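Local coordinates for protein glycinin A3B4 subunit (Glycine max, PDB 2D5F) that probably serves as a seed storage protein, an 11S globulin of the cupin family that assembles into hexamers and holds nitrogen for the germinating seedling, at residues G56-S61 and Y131-T136; P60-Y65 and F163-N168; P66-V71 and G120-I125; V71-G76 and G137-V142. All blocks are in the same frame, centred on the assembly; numbering follows the deposited sequence.

Contact 1 (G56-S61 and Y131-T136). With CO3 (carbonate ion), chain E.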
loop_
_atom_site.group_PDB
_atom_site.type_symbol
_atom_site.label_atom_id
_atom_site.label_comp_id
_atom_site.label_asym_id
_atom_site.label_seq_id
_atom_site.Cartn_x
_atom_site.Cartn_y
_atom_site.Cartn_z
ATOM N N GLY B 56 31.950 25.061 -14.327
ATOM C CA GLY B 56 30.669 25.196 -14.999
ATOM C C GLY B 56 29.468 25.034 -14.082
ATOM O O GLY B 56 29.412 24.104 -13.280
ATOM N N LEU B 57 28.508 25.947 -14.206
ATOM C CA LEU B 57 27.299 25.922 -13.396
ATOM C C LEU B 57 26.053 25.884 -14.273
ATOM O O LEU B 57 25.796 26.800 -15.055
ATOM C CB LEU B 57 27.244 27.152 -12.485
ATOM C CG LEU B 57 25.930 27.432 -11.741
ATOM C CD1 LEU B 57 25.677 26.375 -10.673
ATOM C CD2 LEU B 57 26.003 28.808 -11.092
ATOM N N HIS B 58 25.284 24.810 -14.146
ATOM C CA HIS B 58 24.055 24.670 -14.909
ATOM C C HIS B 58 22.979 25.394 -14.106
ATOM O O HIS B 58 22.603 24.950 -13.023
ATOM C CB HIS B 58 23.708 23.188 -15.071
ATOM C CG HIS B 58 22.529 22.934 -15.954
ATOM N ND1 HIS B 58 21.990 21.679 -16.129
ATOM C CD2 HIS B 58 21.795 23.770 -16.728
ATOM C CE1 HIS B 58 20.975 21.753 -16.972
ATOM N NE2 HIS B 58 20.838 23.011 -17.351
ATOM N N LEU B 59 22.497 26.511 -14.637
ATOM C CA LEU B 59 21.487 27.319 -13.960
ATOM C C LEU B 59 20.231 26.533 -13.585
ATOM O O LEU B 59 19.776 25.657 -14.325
ATOM C CB LEU B 59 21.119 28.528 -14.821
ATOM C CG LEU B 59 22.311 29.417 -15.215
ATOM C CD1 LEU B 59 21.813 30.645 -15.967
ATOM C CD2 LEU B 59 23.082 29.835 -13.969
ATOM N N PRO B 60 19.648 26.850 -12.422
ATOM C CA PRO B 60 18.440 26.167 -11.933
ATOM C C PRO B 60 17.271 26.085 -12.909
ATOM O O PRO B 60 16.890 27.075 -13.537
ATOM C CB PRO B 60 18.094 26.940 -10.655
ATOM C CG PRO B 60 18.663 28.307 -10.910
ATOM C CD PRO B 60 19.991 27.999 -11.564
ATOM N N SER B 61 16.712 24.883 -13.031
ATOM C CA SER B 61 15.578 24.642 -13.914
ATOM C C SER B 61 14.786 23.426 -13.442
ATOM O O SER B 61 15.238 22.680 -12.574
ATOM C CB SER B 61 16.058 24.390 -15.337
ATOM O OG SER B 61 16.697 23.127 -15.438
ATOM N N TYR B 131 16.446 22.176 -9.942
ATOM C CA TYR B 131 17.757 21.628 -9.626
ATOM C C TYR B 131 18.828 22.389 -10.394
ATOM O O TYR B 131 18.558 22.950 -11.462
ATOM C CB TYR B 131 17.854 20.141 -9.988
ATOM C CG TYR B 131 18.152 19.887 -11.448
ATOM C CD1 TYR B 131 17.160 20.022 -12.417
ATOM C CD2 TYR B 131 19.441 19.540 -11.866
ATOM C CE1 TYR B 131 17.439 19.817 -13.767
ATOM C CE2 TYR B 131 19.731 19.335 -13.222
ATOM C CZ TYR B 131 18.726 19.474 -14.159
ATOM O OH TYR B 131 18.992 19.256 -15.487
ATOM N N TRP B 132 20.036 22.404 -9.829
ATOM C CA TRP B 132 21.196 23.050 -10.439
ATOM C C TRP B 132 22.396 22.145 -10.177
ATOM O O TRP B 132 22.410 21.389 -9.204
ATOM C CB TRP B 132 21.454 24.433 -9.829
ATOM C CG TRP B 132 21.649 24.430 -8.339
ATOM C CD1 TRP B 132 20.686 24.612 -7.386
ATOM C CD2 TRP B 132 22.869 24.176 -7.634
ATOM N NE1 TRP B 132 21.229 24.480 -6.130
ATOM C CE2 TRP B 132 22.566 24.209 -6.251
ATOM C CE3 TRP B 132 24.188 23.918 -8.031
ATOM C CZ2 TRP B 132 23.537 23.996 -5.260
ATOM C CZ3 TRP B 132 25.158 23.705 -7.042
ATOM C CH2 TRP B 132 24.822 23.742 -5.675
ATOM N N THR B 133 23.391 22.204 -11.055
ATOM C CA THR B 133 24.589 21.383 -10.892
ATOM C C THR B 133 25.840 22.223 -11.125
ATOM O O THR B 133 25.803 23.222 -11.844
ATOM C CB THR B 133 24.598 20.199 -11.870
ATOM O OG1 THR B 133 24.616 20.693 -13.211
ATOM C CG2 THR B 133 23.356 19.323 -11.666
ATOM N N TYR B 134 26.946 21.802 -10.524
ATOM C CA TYR B 134 28.201 22.526 -10.635
ATOM C C TYR B 134 29.375 21.559 -10.696
ATOM O O TYR B 134 29.410 20.565 -9.971
ATOM C CB TYR B 134 28.362 23.452 -9.427
ATOM C CG TYR B 134 29.708 24.127 -9.332
ATOM C CD1 TYR B 134 30.056 25.150 -10.209
ATOM C CD2 TYR B 134 30.640 23.735 -8.369
ATOM C CE1 TYR B 134 31.296 25.770 -10.134
ATOM C CE2 TYR B 134 31.889 24.351 -8.285
ATOM C CZ TYR B 134 32.208 25.366 -9.174
ATOM O OH TYR B 134 33.438 25.977 -9.118
ATOM N N ASN B 135 30.331 21.863 -11.568
ATOM C CA ASN B 135 31.524 21.046 -11.738
ATOM C C ASN B 135 32.511 21.441 -10.646
ATOM O O ASN B 135 32.940 22.591 -10.578
ATOM C CB ASN B 135 32.125 21.310 -13.120
ATOM C CG ASN B 135 33.273 20.387 -13.447
ATOM O OD1 ASN B 135 33.717 20.324 -14.597
ATOM N ND2 ASN B 135 33.767 19.666 -12.444
ATOM N N THR B 136 32.851 20.490 -9.785
ATOM C CA THR B 136 33.780 20.739 -8.686
ATOM C C THR B 136 35.192 20.238 -8.987
ATOM O O THR B 136 36.081 20.343 -8.142
ATOM C CB THR B 136 33.322 20.034 -7.403
ATOM O OG1 THR B 136 33.372 18.618 -7.607
ATOM C CG2 THR B 136 31.902 20.443 -7.035
HETATM C C CO3 E . 22.955 18.454 -15.529
HETATM O O1 CO3 E . 23.307 19.597 -15.097
HETATM O O2 CO3 E . 21.738 18.267 -15.880
HETATM O O3 CO3 E . 23.823 17.503 -15.604
HETATM O O HOH W 1 19.072 22.900 -14.431
#

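Contact 2 (P60-Y65 and F163-N168)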
loop_
_atom_site.group_PDB
_atom_site.type_symbol
_atom_site.label_atom_id
_atom_site.label_comp_id
_atom_site.label_asym_id
_atom_site.label_seq_id
_atom_site.Cartn_x
_atom_site.Cartn_y
_atom_site.Cartn_z
ATOM N N PRO B 60 19.648 26.850 -12.422
ATOM C CA PRO B 60 18.440 26.167 -11.933
ATOM C C PRO B 60 17.271 26.085 -12.909
ATOM O O PRO B 60 16.890 27.075 -13.537
ATOM C CB PRO B 60 18.094 26.940 -10.655
ATOM C CG PRO B 60 18.663 28.307 -10.910
ATOM C CD PRO B 60 19.991 27.999 -11.564
ATOM N N SER B 61 16.712 24.883 -13.031
ATOM C CA SER B 61 15.578 24.642 -13.914
ATOM C C SER B 61 14.786 23.426 -13.442
ATOM O O SER B 61 15.238 22.680 -12.574
ATOM C CB SER B 61 16.058 24.390 -15.337
ATOM O OG SER B 61 16.697 23.127 -15.438
ATOM N N TYR B 62 13.599 23.245 -14.014
ATOM C CA TYR B 62 12.753 22.099 -13.699
ATOM C C TYR B 62 11.948 21.699 -14.938
ATOM O O TYR B 62 11.729 22.513 -15.839
ATOM C CB TYR B 62 11.806 22.405 -12.533
ATOM C CG TYR B 62 10.832 23.535 -12.781
ATOM C CD1 TYR B 62 11.197 24.860 -12.547
ATOM C CD2 TYR B 62 9.538 23.280 -13.244
ATOM C CE1 TYR B 62 10.293 25.909 -12.762
ATOM C CE2 TYR B 62 8.632 24.316 -13.469
ATOM C CZ TYR B 62 9.018 25.630 -13.223
ATOM O OH TYR B 62 8.132 26.659 -13.443
ATOM N N SER B 63 11.538 20.434 -14.986
ATOM C CA SER B 63 10.752 19.900 -16.094
ATOM C C SER B 63 9.590 19.090 -15.510
ATOM O O SER B 63 9.692 18.551 -14.405
ATOM C CB SER B 63 11.618 19.013 -16.991
ATOM O OG SER B 63 12.632 19.775 -17.629
ATOM N N PRO B 64 8.475 18.990 -16.249
ATOM C CA PRO B 64 7.277 18.259 -15.814
ATOM C C PRO B 64 7.296 16.735 -15.938
ATOM O O PRO B 64 6.253 16.114 -16.134
ATOM C CB PRO B 64 6.175 18.891 -16.656
ATOM C CG PRO B 64 6.873 19.114 -17.960
ATOM C CD PRO B 64 8.235 19.669 -17.536
ATOM N N TYR B 65 8.475 16.135 -15.823
ATOM C CA TYR B 65 8.607 14.680 -15.891
ATOM C C TYR B 65 9.918 14.329 -15.216
ATOM O O TYR B 65 10.770 15.186 -15.030
ATOM C CB TYR B 65 8.610 14.182 -17.347
ATOM C CG TYR B 65 9.404 15.060 -18.294
ATOM C CD1 TYR B 65 8.768 16.033 -19.072
ATOM C CD2 TYR B 65 10.792 14.951 -18.378
ATOM C CE1 TYR B 65 9.495 16.879 -19.910
ATOM C CE2 TYR B 65 11.530 15.792 -19.209
ATOM C CZ TYR B 65 10.874 16.756 -19.971
ATOM O OH TYR B 65 11.605 17.605 -20.777
ATOM N N PHE B 163 11.912 24.507 -17.830
ATOM C CA PHE B 163 11.546 25.797 -17.262
ATOM C C PHE B 163 12.742 26.350 -16.492
ATOM O O PHE B 163 13.073 25.851 -15.416
ATOM C CB PHE B 163 10.346 25.656 -16.313
ATOM C CG PHE B 163 9.063 25.257 -16.996
ATOM C CD1 PHE B 163 8.888 23.964 -17.491
ATOM C CD2 PHE B 163 8.033 26.181 -17.157
ATOM C CE1 PHE B 163 7.704 23.599 -18.137
ATOM C CE2 PHE B 163 6.844 25.827 -17.802
ATOM C CZ PHE B 163 6.678 24.534 -18.293
ATOM N N TYR B 164 13.405 27.368 -17.037
ATOM C CA TYR B 164 14.550 27.940 -16.338
ATOM C C TYR B 164 14.115 29.019 -15.364
ATOM O O TYR B 164 13.264 29.852 -15.680
ATOM C CB TYR B 164 15.584 28.516 -17.322
ATOM C CG TYR B 164 16.548 27.479 -17.850
ATOM C CD1 TYR B 164 16.327 26.845 -19.074
ATOM C CD2 TYR B 164 17.650 27.078 -17.088
ATOM C CE1 TYR B 164 17.181 25.831 -19.525
ATOM C CE2 TYR B 164 18.500 26.073 -17.524
ATOM C CZ TYR B 164 18.262 25.451 -18.739
ATOM O OH TYR B 164 19.096 24.438 -19.149
ATOM N N LEU B 165 14.686 28.980 -14.166
ATOM C CA LEU B 165 14.380 29.966 -13.144
ATOM C C LEU B 165 15.325 31.160 -13.271
ATOM O O LEU B 165 15.077 32.223 -12.703
ATOM C CB LEU B 165 14.518 29.337 -11.755
ATOM C CG LEU B 165 13.377 28.410 -11.329
ATOM C CD1 LEU B 165 13.826 27.513 -10.202
ATOM C CD2 LEU B 165 12.185 29.248 -10.915
ATOM N N ALA B 166 16.410 30.979 -14.015
ATOM C CA ALA B 166 17.391 32.046 -14.198
ATOM C C ALA B 166 18.074 31.984 -15.554
ATOM O O ALA B 166 18.001 30.976 -16.257
ATOM C CB ALA B 166 18.447 31.982 -13.093
ATOM N N GLY B 167 18.740 33.077 -15.908
ATOM C CA GLY B 167 19.455 33.150 -17.164
ATOM C C GLY B 167 18.598 33.426 -18.383
ATOM O O GLY B 167 17.390 33.645 -18.289
ATOM N N ASN B 168 19.254 33.437 -19.536
ATOM C CA ASN B 168 18.599 33.645 -20.816
ATOM C C ASN B 168 19.049 32.469 -21.671
ATOM O O ASN B 168 20.027 32.558 -22.420
ATOM C CB ASN B 168 19.050 34.956 -21.447
ATOM C CG ASN B 168 18.529 35.119 -22.850
ATOM O OD1 ASN B 168 17.365 34.825 -23.124
ATOM N ND2 ASN B 168 19.384 35.591 -23.752
#

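Contact 3 (P66-V71 and G120-I125)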
loop_
_atom_site.group_PDB
_atom_site.type_symbol
_atom_site.label_atom_id
_atom_site.label_comp_id
_atom_site.label_asym_id
_atom_site.label_seq_id
_atom_site.Cartn_x
_atom_site.Cartn_y
_atom_site.Cartn_z
ATOM N N PRO B 66 10.086 13.071 -14.804
ATOM C CA PRO B 66 11.369 12.792 -14.162
ATOM C C PRO B 66 12.498 12.604 -15.165
ATOM O O PRO B 66 12.262 12.364 -16.350
ATOM C CB PRO B 66 11.084 11.537 -13.338
ATOM C CG PRO B 66 10.001 10.862 -14.075
ATOM C CD PRO B 66 9.120 11.981 -14.578
ATOM N N GLN B 67 13.725 12.773 -14.682
ATOM C CA GLN B 67 14.912 12.580 -15.504
ATOM C C GLN B 67 15.804 11.625 -14.731
ATOM O O GLN B 67 15.886 11.698 -13.502
ATOM C CB GLN B 67 15.694 13.885 -15.700
ATOM C CG GLN B 67 15.005 14.971 -16.498
ATOM C CD GLN B 67 15.866 16.222 -16.616
ATOM O OE1 GLN B 67 16.981 16.175 -17.138
ATOM N NE2 GLN B 67 15.352 17.345 -16.124
ATOM N N MET B 68 16.443 10.711 -15.445
ATOM C CA MET B 68 17.385 9.797 -14.818
ATOM C C MET B 68 18.688 10.111 -15.537
ATOM O O MET B 68 18.781 9.965 -16.749
ATOM C CB MET B 68 16.997 8.345 -15.034
ATOM C CG MET B 68 18.019 7.391 -14.449
ATOM S SD MET B 68 17.432 5.707 -14.412
ATOM C CE MET B 68 16.831 5.640 -12.743
ATOM N N ILE B 69 19.681 10.560 -14.782
ATOM C CA ILE B 69 20.958 10.951 -15.356
ATOM C C ILE B 69 22.119 10.075 -14.905
ATOM O O ILE B 69 22.208 9.692 -13.738
ATOM C CB ILE B 69 21.290 12.396 -14.957
ATOM C CG1 ILE B 69 20.078 13.293 -15.215
ATOM C CG2 ILE B 69 22.497 12.900 -15.738
ATOM C CD1 ILE B 69 20.194 14.663 -14.582
ATOM N N ILE B 70 23.000 9.741 -15.838
ATOM C CA ILE B 70 24.181 8.974 -15.488
ATOM C C ILE B 70 25.372 9.872 -15.793
ATOM O O ILE B 70 25.481 10.428 -16.885
ATOM C CB ILE B 70 24.307 7.644 -16.278
ATOM C CG1 ILE B 70 25.550 6.895 -15.778
ATOM C CG2 ILE B 70 24.383 7.902 -17.775
ATOM C CD1 ILE B 70 25.691 5.487 -16.295
ATOM N N VAL B 71 26.232 10.052 -14.799
ATOM C CA VAL B 71 27.419 10.878 -14.952
ATOM C C VAL B 71 28.489 9.974 -15.521
ATOM O O VAL B 71 28.914 9.032 -14.857
ATOM C CB VAL B 71 27.908 11.422 -13.596
ATOM C CG1 VAL B 71 29.120 12.309 -13.801
ATOM C CG2 VAL B 71 26.800 12.191 -12.912
ATOM N N GLY B 120 29.903 7.441 -12.895
ATOM C CA GLY B 120 29.380 6.133 -12.545
ATOM C C GLY B 120 28.117 6.258 -11.712
ATOM O O GLY B 120 27.411 5.273 -11.481
ATOM N N ASP B 121 27.835 7.474 -11.255
ATOM C CA ASP B 121 26.648 7.742 -10.447
ATOM C C ASP B 121 25.435 8.067 -11.305
ATOM O O ASP B 121 25.551 8.629 -12.390
ATOM C CB ASP B 121 26.869 8.934 -9.508
ATOM C CG ASP B 121 27.720 8.594 -8.300
ATOM O OD1 ASP B 121 28.038 9.534 -7.545
ATOM O OD2 ASP B 121 28.064 7.410 -8.098
ATOM N N VAL B 122 24.268 7.702 -10.794
ATOM C CA VAL B 122 23.009 7.988 -11.456
ATOM C C VAL B 122 22.329 9.013 -10.567
ATOM O O VAL B 122 22.373 8.900 -9.338
ATOM C CB VAL B 122 22.117 6.739 -11.555
ATOM C CG1 VAL B 122 20.686 7.142 -11.935
ATOM C CG2 VAL B 122 22.681 5.787 -12.595
ATOM N N LEU B 123 21.729 10.023 -11.185
ATOM C CA LEU B 123 21.022 11.065 -10.449
ATOM C C LEU B 123 19.582 11.026 -10.939
ATOM O O LEU B 123 19.325 10.694 -12.098
ATOM C CB LEU B 123 21.619 12.450 -10.752
ATOM C CG LEU B 123 23.145 12.629 -10.752
ATOM C CD1 LEU B 123 23.487 14.051 -11.189
ATOM C CD2 LEU B 123 23.706 12.348 -9.371
ATOM N N VAL B 124 18.643 11.366 -10.066
ATOM C CA VAL B 124 17.235 11.372 -10.444
ATOM C C VAL B 124 16.638 12.737 -10.146
ATOM O O VAL B 124 16.764 13.234 -9.028
ATOM C CB VAL B 124 16.444 10.300 -9.649
ATOM C CG1 VAL B 124 14.986 10.312 -10.064
ATOM C CG2 VAL B 124 17.059 8.926 -9.875
ATOM N N ILE B 125 16.001 13.349 -11.141
ATOM C CA ILE B 125 15.369 14.656 -10.949
ATOM C C ILE B 125 13.851 14.474 -10.880
ATOM O O ILE B 125 13.241 14.003 -11.836
ATOM C CB ILE B 125 15.642 15.621 -12.119
ATOM C CG1 ILE B 125 17.135 15.638 -12.484
ATOM C CG2 ILE B 125 15.154 17.018 -11.744
ATOM C CD1 ILE B 125 18.053 16.040 -11.352
#

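Contact 4 (V71-G76 and G137-V142)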
loop_
_atom_site.group_PDB
_atom_site.type_symbol
_atom_site.label_atom_id
_atom_site.label_comp_id
_atom_site.label_asym_id
_atom_site.label_seq_id
_atom_site.Cartn_x
_atom_site.Cartn_y
_atom_site.Cartn_z
ATOM N N VAL B 71 26.232 10.052 -14.799
ATOM C CA VAL B 71 27.419 10.878 -14.952
ATOM C C VAL B 71 28.489 9.974 -15.521
ATOM O O VAL B 71 28.914 9.032 -14.857
ATOM C CB VAL B 71 27.908 11.422 -13.596
ATOM C CG1 VAL B 71 29.120 12.309 -13.801
ATOM C CG2 VAL B 71 26.800 12.191 -12.912
ATOM N N VAL B 72 28.924 10.247 -16.746
ATOM C CA VAL B 72 29.940 9.415 -17.368
ATOM C C VAL B 72 31.353 9.987 -17.268
ATOM O O VAL B 72 32.309 9.329 -17.662
ATOM C CB VAL B 72 29.608 9.132 -18.856
ATOM C CG1 VAL B 72 28.229 8.474 -18.963
ATOM C CG2 VAL B 72 29.663 10.415 -19.670
ATOM N N GLN B 73 31.494 11.197 -16.731
ATOM C CA GLN B 73 32.818 11.800 -16.596
ATOM C C GLN B 73 32.846 12.980 -15.632
ATOM O O GLN B 73 31.959 13.835 -15.655
ATOM C CB GLN B 73 33.341 12.282 -17.957
ATOM C CG GLN B 73 34.807 12.727 -17.926
ATOM C CD GLN B 73 35.270 13.373 -19.227
ATOM O OE1 GLN B 73 35.277 14.600 -19.364
ATOM N NE2 GLN B 73 35.648 12.546 -20.190
ATOM N N GLY B 74 33.876 13.023 -14.795
ATOM C CA GLY B 74 34.020 14.124 -13.860
ATOM C C GLY B 74 33.332 13.985 -12.518
ATOM O O GLY B 74 32.858 12.908 -12.143
ATOM N N LYS B 75 33.285 15.097 -11.790
ATOM C CA LYS B 75 32.658 15.123 -10.482
ATOM C C LYS B 75 32.092 16.504 -10.188
ATOM O O LYS B 75 32.620 17.521 -10.642
ATOM C CB LYS B 75 33.673 14.730 -9.405
ATOM C CG LYS B 75 34.759 15.754 -9.153
ATOM C CD LYS B 75 35.738 15.235 -8.104
ATOM C CE LYS B 75 36.663 16.336 -7.587
ATOM N NZ LYS B 75 35.957 17.314 -6.701
ATOM N N GLY B 76 31.009 16.537 -9.425
ATOM C CA GLY B 76 30.397 17.803 -9.099
ATOM C C GLY B 76 29.380 17.689 -7.988
ATOM O O GLY B 76 29.370 16.730 -7.211
ATOM N N GLY B 137 35.396 19.687 -10.180
ATOM C CA GLY B 137 36.706 19.170 -10.536
ATOM C C GLY B 137 37.357 19.895 -11.696
ATOM O O GLY B 137 36.843 20.907 -12.174
ATOM N N ASP B 138 38.485 19.370 -12.163
ATOM C CA ASP B 138 39.199 19.998 -13.265
ATOM C C ASP B 138 38.684 19.590 -14.632
ATOM O O ASP B 138 38.428 20.446 -15.481
ATOM C CB ASP B 138 40.697 19.707 -13.162
ATOM C CG ASP B 138 41.338 20.406 -11.981
ATOM O OD1 ASP B 138 41.081 21.618 -11.802
ATOM O OD2 ASP B 138 42.100 19.752 -11.238
ATOM N N GLU B 139 38.533 18.291 -14.858
ATOM C CA GLU B 139 38.030 17.843 -16.144
ATOM C C GLU B 139 36.544 18.188 -16.238
ATOM O O GLU B 139 35.874 18.404 -15.226
ATOM C CB GLU B 139 38.243 16.337 -16.313
ATOM C CG GLU B 139 37.325 15.456 -15.492
ATOM C CD GLU B 139 37.617 13.981 -15.702
ATOM O OE1 GLU B 139 37.884 13.590 -16.859
ATOM O OE2 GLU B 139 37.573 13.211 -14.718
ATOM N N PRO B 140 36.009 18.264 -17.461
ATOM C CA PRO B 140 34.592 18.592 -17.612
ATOM C C PRO B 140 33.672 17.470 -17.155
ATOM O O PRO B 140 34.031 16.296 -17.202
ATOM C CB PRO B 140 34.467 18.880 -19.106
ATOM C CG PRO B 140 35.489 17.963 -19.703
ATOM C CD PRO B 140 36.665 18.134 -18.773
ATOM N N VAL B 141 32.490 17.840 -16.683
ATOM C CA VAL B 141 31.521 16.847 -16.258
ATOM C C VAL B 141 30.661 16.530 -17.467
ATOM O O VAL B 141 30.147 17.438 -18.125
ATOM C CB VAL B 141 30.609 17.368 -15.129
ATOM C CG1 VAL B 141 29.391 16.458 -14.980
ATOM C CG2 VAL B 141 31.390 17.431 -13.817
ATOM N N VAL B 142 30.531 15.245 -17.771
ATOM C CA VAL B 142 29.701 14.810 -18.883
ATOM C C VAL B 142 28.609 13.893 -18.325
ATOM O O VAL B 142 28.898 12.889 -17.671
ATOM C CB VAL B 142 30.526 14.052 -19.942
ATOM C CG1 VAL B 142 29.620 13.589 -21.065
ATOM C CG2 VAL B 142 31.636 14.962 -20.489
HETATM O O HOH W 2 35.050 17.250 -12.847
#

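Contact 1 (G56-S61 and Y131-T136)
His58 and Thr133 stand side by side and point the same way, into the N-terminal cupin beta-barrel, from antiparallel strands 56-62 and 131-135. Each donates to O1 of a bound carbonate: His58 ND1 along a fairly straight bond of 2.7 Å (163° at the hydrogen), Thr133 OG1 at 2.5 Å. With His58 CG anti to the backbone N (chi1 -174°), the ring rotation presents its ND1 edge to the anion. Tyr131 comes from the same face of the sheet. Its ring is almost perpendicular to that of His58, planes 86° apart, and its hydroxyl OH donates to carbonate O2 at 2.9 Å. Arg50 NH2 also hydrogen-bonds the carbonate, which probably came from the crystallisation liquor and may mark a pocket suited to an anion. On the far side of the imidazole NE2 is hydrogen-bonded to Tyr164 OH, so bonds at both nitrogens should hold its rotation. On the other face of the sheet Leu57 CD1 meets Trp132 CE3 at 3.9 Å. Between His58 and Ser61 the register slips by one residue, a beta bulge. A water sits over the centre of the imidazole face, donating to Leu59 O and Tyr131 O and accepting from Ser61 OG at 2.6 Å.

Contact 2 (P60-Y65 and F163-N168)
Phe163 N donates to Tyr62 O at 2.8 Å, nearly along the C=O axis, and the bond is returned by Tyr62 N to Phe163 O at 3.0 Å. This closed pair carries two aromatic side chains on one face of the sheet. Phe163 CB lies over the Tyr62 ring, 3.5 Å from its centroid and 17° off the normal, so a methylene makes the CH-pi contact while the phenyl group continues past the rim. The two rings are close to parallel, 13° apart, yet slid so far that they barely overlap. Leu165 CG comes to the edge of the Tyr62 ring, and the Pro64 ring crosses the Phe163 side chain at about a right angle, CD against CE1. Here the short strand 163-164 runs antiparallel along the end of strand 56-62, extending this sheet of the N-terminal cupin barrel where a second subunit packs: its Trp384 stacks with Tyr62, and its Asn427 O binds Tyr62 OH. On the opposite face Ser61 CB rests over the face of the Tyr164 ring, 3.9 Å from the centroid, and the Tyr164 hydroxyl is held by Glu172 OE1. Past the strand end Leu165 N still reaches Pro60 O at 3.0 Å in a nearly straight bond (170°), while Pro60 CG packs against Ala166 CB.

Contact 3 (P66-V71 and G120-I125)
Ile69 and Ile125 meet by their long branches, Ile69 CD1 lying 3.8 Å from Ile125 CG1, while Ile69 CB faces Leu123 CB directly across the strands. In Ile69, CG1 is anti to the carbonyl carbon (chi1 -49°) and the chain beyond is extended, which carries the terminal methyl along the sheet to its diagonal neighbour. The same row continues at one end with Val71 CG2 against Leu123 CD1, 4.2 Å apart. This face looks into the barrel, and the side chain of Ile69 comes within about 4 Å of the bound carbonate. On the reverse face the methylene CG of Met68 touches Val122 CG1 at 3.7 Å, and Met68 and Val124 are covered by Leu362 of helix 362-365. The pairing is a regular antiparallel ladder of strands 67-73 and 121-125 in one of the two sheets of the N-terminal cupin barrel, with strand 141-147 on the far side of 67-73 and strand 332-334 beyond 121-125. At its middle Ile69 N reaches Leu123 O at 2.7 Å in an almost linear bond (178°), and Leu123 N answers to Ile69 O. Toward one end Val71 N donates to Asp121 O, and Gly120 N to Val71 O at 2.7 Å, extending the ladder into the turn, where Asp121 OD1 takes the backbone N of Asn118. At the other end Gln67 N binds Ile125 O on an in-plane lone pair. Gln67 CB packs on Ile125 CG1, and Gln67 OE1 is gripped by Arg50 NH1 and Ser145 OG, linking this end of the ladder to an arginine of the carbonate pocket.

Contact 4 (V71-G76 and G137-V142)
Val72 and Gln73 both face Val142 in a classic beta bulge: Val142 O accepts from Val72 N at 2.8 Å and, weakly, from Gln73 N at 3.2 Å, while Val142 N returns a bond to Gln73 O. The bulge turns Val72 beside Val142, where its methyl CG2 presses on Val142 CG1 at 3.5 Å, tighter than usual for two carbons. Val142 CB also lies against Gln73 CB. With CG anti to the backbone N (chi1 -171°), the glutamine runs out extended across Pro140 and Glu139, whose OE1 comes 3.4 Å from Gln73 CG. The amide and carboxylate planes are only 13° apart, so these two flat groups run nearly parallel. Next comes Gly74, with a positive phi, where strand 67-73 breaks and strand 75-80 begins; Val141 CG2 reaches past it to Lys75 O at 3.4 Å. A water bridges the two segments, accepting from Lys75 N and donating to Glu139 O at 2.8 Å. The contact lies at the rim of the cupin barrel, where strand 67-73 pairs with the start of strand 141-147 and the chain passes into the other sheet. The Glu139 side chain touches Glu119, whose OE1 accepts from Gly74 N; the two acids may slightly disfavour each other's charge, though Glu139 is exposed and solvent would soften this, and the Gly74 N-H may stabilise Glu119.

How the contacts relate
From the N terminus, strand 56-62 opens two loops. Contact 1 closes the shorter by pairing it with 131-135, and contact 2 the longer, by adding 163-164 farther along the same strand, so the two share Pro60 and Ser61. Contact 3, pairing 66-71 with 120-125, is nested inside both. Contact 4 starts where contact 3 ends, at Val71, and crosses both contact 1 and contact 3 while lying within the loop of contact 2. Contacts 1 and 2 build one sheet of the N-terminal cupin barrel and contact 3 the other; contact 4 spans the passage between them. Contacts 1 and 2 also meet the second subunit, which contacts 3 and 4 do not touch.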